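Local structure of subclass B1 metallo-beta-lactamase (Myroides odoratimimus, 6T5L) at residues Tyr35-Phe40 with Asp66-Asp71; Lys183-Ser188 with Phe230-Lys235. The protein probably hydrolyses beta-lactam antibiotics, carbapenems among them, using zinc ions bound in its active site. All coordinates share one frame; numbering follows the deposited sequence.

How the contacts relate
Contact 1 is a buried contact, its centre about 9 Å from the centre of the chain, whereas contact 2 is a surface one at about 17 Å. They hold different elements: contact 1 joins strand 34-41 to the loop ahead of helix 71-83, and contact 2 joins a loop after strand 175-179 to helix 228-237. Their centres lie about 22 Å apart and their nearest atoms about 9 Å. In contact 1 side chains from both segments hold backbone, His37 and Ser39 on the loop, Thr69 on the strand; compact serine, threonine and proline suit this buried meeting. In contact 2 helix side chains, Tyr232 and Thr233, bond and pack against loop backbone.

Contact 1: Tyr35-Phe40 with Asp66-Asp71; sequences YEHISF and DTPTDD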
# COMPACT_ATOMS: atom_id res chain seq x y z
N TYR A 35 -10.62 1.74 3.54
CA TYR A 35 -11.07 0.92 2.43
C TYR A 35 -9.82 0.20 1.91
O TYR A 35 -8.72 0.74 1.98
CB TYR A 35 -11.68 1.80 1.32
CG TYR A 35 -12.97 2.57 1.68
CD1 TYR A 35 -12.93 3.67 2.49
CD2 TYR A 35 -14.18 2.22 1.12
CE1 TYR A 35 -14.05 4.36 2.81
CE2 TYR A 35 -15.36 2.92 1.44
CZ TYR A 35 -15.28 3.99 2.29
OH TYR A 35 -16.40 4.73 2.62
N GLU A 36 -10.00 -1.03 1.46
CA GLU A 36 -8.99 -1.86 0.84
C GLU A 36 -9.33 -1.97 -0.66
O GLU A 36 -10.50 -2.21 -1.03
CB GLU A 36 -8.98 -3.25 1.49
CG GLU A 36 -8.01 -4.25 0.88
CD GLU A 36 -8.20 -5.70 1.26
OE1 GLU A 36 -7.13 -6.32 1.43
OE2 GLU A 36 -9.34 -6.26 1.33
N HIS A 37 -8.34 -1.68 -1.51
CA HIS A 37 -8.51 -1.87 -2.95
C HIS A 37 -7.73 -3.11 -3.37
O HIS A 37 -6.62 -3.37 -2.86
CB HIS A 37 -8.12 -0.61 -3.75
CG HIS A 37 -6.67 -0.21 -3.76
ND1 HIS A 37 -5.74 -0.84 -4.57
CD2 HIS A 37 -6.02 0.87 -3.22
CE1 HIS A 37 -4.57 -0.21 -4.49
NE2 HIS A 37 -4.72 0.83 -3.68
N ILE A 38 -8.35 -3.90 -4.23
CA ILE A 38 -7.76 -5.15 -4.74
C ILE A 38 -7.82 -5.14 -6.27
O ILE A 38 -8.88 -4.88 -6.86
CB ILE A 38 -8.50 -6.38 -4.18
CG1 ILE A 38 -8.64 -6.27 -2.64
CG2 ILE A 38 -7.82 -7.70 -4.59
CD1 ILE A 38 -9.31 -7.57 -1.97
N SER A 39 -6.66 -5.39 -6.91
CA SER A 39 -6.55 -5.43 -8.37
C SER A 39 -5.65 -6.60 -8.73
O SER A 39 -5.12 -7.32 -7.85
CB SER A 39 -6.04 -4.09 -8.97
OG SER A 39 -4.77 -3.69 -8.41
N PHE A 40 -5.52 -6.86 -10.03
CA PHE A 40 -4.97 -8.14 -10.47
C PHE A 40 -3.81 -7.94 -11.42
O PHE A 40 -3.96 -7.35 -12.49
CB PHE A 40 -6.08 -9.00 -11.08
CG PHE A 40 -7.22 -9.20 -10.14
CD1 PHE A 40 -7.15 -10.17 -9.15
CD2 PHE A 40 -8.34 -8.43 -10.24
CE1 PHE A 40 -8.17 -10.36 -8.27
CE2 PHE A 40 -9.38 -8.61 -9.37
CZ PHE A 40 -9.30 -9.57 -8.37
N ASP A 66 -0.33 2.58 -2.54
CA ASP A 66 -0.25 1.71 -3.71
C ASP A 66 -1.26 1.93 -4.84
O ASP A 66 -2.48 1.97 -4.59
CB ASP A 66 -0.30 0.24 -3.34
CG ASP A 66 1.00 -0.26 -2.71
OD1 ASP A 66 1.88 0.59 -2.33
OD2 ASP A 66 1.12 -1.51 -2.57
N THR A 67 -0.79 2.35 -6.00
CA THR A 67 -1.69 2.23 -7.14
C THR A 67 -2.17 0.80 -7.28
O THR A 67 -1.44 -0.14 -6.94
CB THR A 67 -1.03 2.71 -8.44
OG1 THR A 67 -0.09 1.73 -8.95
CG2 THR A 67 -0.33 4.06 -8.21
N PRO A 68 -3.41 0.59 -7.72
CA PRO A 68 -3.77 -0.68 -8.37
C PRO A 68 -2.81 -0.98 -9.52
O PRO A 68 -2.01 -0.14 -9.93
CB PRO A 68 -5.20 -0.46 -8.89
CG PRO A 68 -5.74 0.78 -8.15
CD PRO A 68 -4.48 1.62 -7.80
N THR A 69 -2.92 -2.21 -10.06
CA THR A 69 -1.81 -2.81 -10.79
C THR A 69 -1.61 -2.20 -12.18
O THR A 69 -0.52 -2.35 -12.75
CB THR A 69 -2.01 -4.33 -10.93
OG1 THR A 69 -3.34 -4.60 -11.38
CG2 THR A 69 -1.78 -5.05 -9.60
N ASP A 70 -2.62 -1.54 -12.75
CA ASP A 70 -2.42 -0.95 -14.06
C ASP A 70 -3.28 0.30 -14.23
O ASP A 70 -4.06 0.68 -13.34
CB ASP A 70 -2.71 -1.98 -15.16
CG ASP A 70 -4.12 -2.47 -15.12
OD1 ASP A 70 -4.95 -1.82 -14.45
OD2 ASP A 70 -4.42 -3.51 -15.72
N ASP A 71 -3.15 0.91 -15.43
CA ASP A 71 -3.83 2.17 -15.68
C ASP A 71 -5.35 2.00 -15.62
O ASP A 71 -6.03 2.81 -15.00
CB ASP A 71 -3.41 2.80 -17.04
CG ASP A 71 -2.08 3.58 -16.96
OD1 ASP A 71 -1.54 3.77 -15.86
OD2 ASP A 71 -1.60 4.05 -18.01
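His37, Ser39 and Phe40 of strand 34-41 hold the loop 66-71 in a buried contact, where a sheet strand meets the loop leading from strand 61-65 into helix 71-83. The touching parts of the two segments, 37-40 and 66-69, run 31° apart and come closest at Ser39 and Pro68. His37 and Ser39, two apart on the strand, both point at the loop, while Ile38 between them points away.

His37 brings the edge of its imidazole to the backbone: NE2 lies 2.7 Å from O of Asp66, but the N-H...O angle of 125° makes this a weak bond, and the same nitrogen has a second weak acceptor in Phe65 O. A ring suits this place because it offers an N-H at its rim and a flat surface beside it. Over that surface, off-centre, sits Pro68, whose CG is 4.3 Å from the ring centroid in a CH-pi contact; helix 71-83 also touches both residues through Leu77.

Ser39 is small enough to come close against the proline, with OG 3.3 Å from Pro68 CB. Its chi1 of 56° sets OG between backbone N and carbonyl carbon, where it accepts a hydrogen bond from Thr69 N at 2.9 Å. Thr69 answers with its own side chain: OG1 makes a weak bond to Phe40 O at 3.0 Å, and CG2 packs 3.5 Å from Ser39 OG.

Within the loop Thr67 OG1 bonds Pro68 O at 2.9 Å, while Asp66 turns its carboxylate away to Thr95. Asp70 then N-caps helix 71-83 through Ser73 N. The side chain of Asp66 comes within about 7 Å of a zinc ion, and this strand-to-helix loop beside the metal centre belongs to the alpha-beta/beta-alpha sandwich of metallo-beta-lactamases.

Contact 2: Lys183-Ser188 with Phe230-Lys235; sequences KEIDAS and FDYTIK
Tyr232 and Thr233, neighbours on helix 228-237, grip the loop 183-188, whose core is a type II beta turn from Glu184 to Ala187 on the surface of the metallo-beta-lactamase fold.

Packing centres on the tyrosine. With CG anti to the backbone N (chi1 174°), its ring reaches out from the helix and lies against the turn with one face: Asp186 N stands 3.2 Å above that face, offset toward the rim, with Ile185 CA over the same face. A long flat side chain suits this place, covering peptide groups while carrying a hydroxyl beyond them. Ile185 adds apolar cover at the ring's root, CD1 lying 3.7 Å from Tyr232 CB. The carboxylate of Asp186 stands almost perpendicular to the ring, 89° between planes.

Two hydrogen bonds to helix side chains complete the contact. Thr233 OG1 accepts a hydrogen bond from Lys183 N at 2.9 Å, fairly straight at 157°, and also bonds Leu229 O one helical turn back, so this short, branched side chain links helix backbone to loop backbone. At the far end, Tyr232 OH donates to Ala187 O at 2.6 Å, in the carbonyl plane and on a lone pair.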
# COMPACT_ATOMS: atom_id res chain seq x y z
N LYS A 183 2.89 -10.52 5.36
CA LYS A 183 2.19 -11.63 4.74
C LYS A 183 0.84 -11.83 5.44
O LYS A 183 0.66 -11.43 6.59
CB LYS A 183 3.01 -12.94 4.83
CG LYS A 183 4.39 -12.97 4.15
CD LYS A 183 4.35 -12.54 2.67
CE LYS A 183 5.54 -13.08 1.92
NZ LYS A 183 5.69 -12.44 0.63
N GLU A 184 -0.08 -12.46 4.73
CA GLU A 184 -1.32 -12.99 5.26
C GLU A 184 -1.01 -14.30 5.98
O GLU A 184 0.07 -14.90 5.82
CB GLU A 184 -2.34 -13.19 4.12
CG GLU A 184 -2.11 -14.46 3.31
CD GLU A 184 -3.27 -14.86 2.37
OE1 GLU A 184 -2.94 -15.42 1.30
OE2 GLU A 184 -4.47 -14.66 2.69
N ILE A 185 -1.96 -14.71 6.83
CA ILE A 185 -1.79 -15.95 7.58
C ILE A 185 -1.59 -17.12 6.62
O ILE A 185 -2.30 -17.27 5.62
CB ILE A 185 -2.99 -16.17 8.50
CG1 ILE A 185 -3.10 -14.99 9.45
CG2 ILE A 185 -2.82 -17.48 9.35
CD1 ILE A 185 -1.94 -14.92 10.50
N ASP A 186 -0.56 -17.91 6.89
CA ASP A 186 -0.22 -19.14 6.17
C ASP A 186 0.30 -18.90 4.75
O ASP A 186 0.49 -19.86 4.00
CB ASP A 186 -1.40 -20.12 6.15
CG ASP A 186 -1.68 -20.71 7.54
OD1 ASP A 186 -0.69 -20.92 8.30
OD2 ASP A 186 -2.86 -20.92 7.90
N ALA A 187 0.58 -17.66 4.37
CA ALA A 187 1.28 -17.40 3.12
C ALA A 187 2.59 -18.19 2.99
O ALA A 187 3.23 -18.59 3.96
CB ALA A 187 1.65 -15.92 3.00
N SER A 188 3.01 -18.37 1.75
CA SER A 188 4.38 -18.78 1.48
C SER A 188 5.30 -17.56 1.55
O SER A 188 4.85 -16.42 1.63
CB SER A 188 4.47 -19.43 0.12
OG SER A 188 3.30 -20.17 -0.14
N PHE A 230 1.52 -9.65 11.68
CA PHE A 230 2.88 -9.35 12.12
C PHE A 230 3.56 -10.61 12.68
O PHE A 230 4.66 -10.99 12.25
CB PHE A 230 2.86 -8.29 13.22
CG PHE A 230 2.27 -6.95 12.85
CD1 PHE A 230 2.15 -6.54 11.51
CD2 PHE A 230 1.88 -6.07 13.85
CE1 PHE A 230 1.66 -5.30 11.19
CE2 PHE A 230 1.37 -4.83 13.53
CZ PHE A 230 1.28 -4.44 12.18
N ASP A 231 2.90 -11.25 13.65
CA ASP A 231 3.50 -12.39 14.32
C ASP A 231 3.82 -13.49 13.33
O ASP A 231 4.91 -14.08 13.35
CB ASP A 231 2.56 -12.97 15.39
CG ASP A 231 2.43 -12.10 16.60
OD1 ASP A 231 3.39 -11.38 16.92
OD2 ASP A 231 1.37 -12.18 17.26
N TYR A 232 2.87 -13.79 12.45
CA TYR A 232 3.08 -14.85 11.49
C TYR A 232 4.24 -14.51 10.54
O TYR A 232 5.07 -15.37 10.23
CB TYR A 232 1.76 -15.13 10.75
CG TYR A 232 1.99 -16.11 9.64
CD1 TYR A 232 1.91 -17.52 9.88
CD2 TYR A 232 2.38 -15.66 8.39
CE1 TYR A 232 2.20 -18.43 8.84
CE2 TYR A 232 2.68 -16.56 7.35
CZ TYR A 232 2.57 -17.92 7.57
OH TYR A 232 2.85 -18.73 6.49
N THR A 233 4.37 -13.24 10.13
CA THR A 233 5.45 -12.85 9.22
C THR A 233 6.81 -12.88 9.93
O THR A 233 7.81 -13.31 9.35
CB THR A 233 5.15 -11.46 8.63
OG1 THR A 233 3.89 -11.48 7.91
CG2 THR A 233 6.22 -10.98 7.67
N ILE A 234 6.85 -12.47 11.20
CA ILE A 234 8.09 -12.57 11.96
C ILE A 234 8.57 -14.01 11.97
O ILE A 234 9.77 -14.29 11.84
CB ILE A 234 7.87 -12.06 13.40
CG1 ILE A 234 7.62 -10.56 13.44
CG2 ILE A 234 9.03 -12.52 14.36
CD1 ILE A 234 7.03 -10.12 14.82
N LYS A 235 7.65 -14.95 12.22
CA LYS A 235 8.06 -16.33 12.44
C LYS A 235 8.42 -17.01 11.12
O LYS A 235 9.36 -17.80 11.08
CB LYS A 235 6.95 -17.11 13.18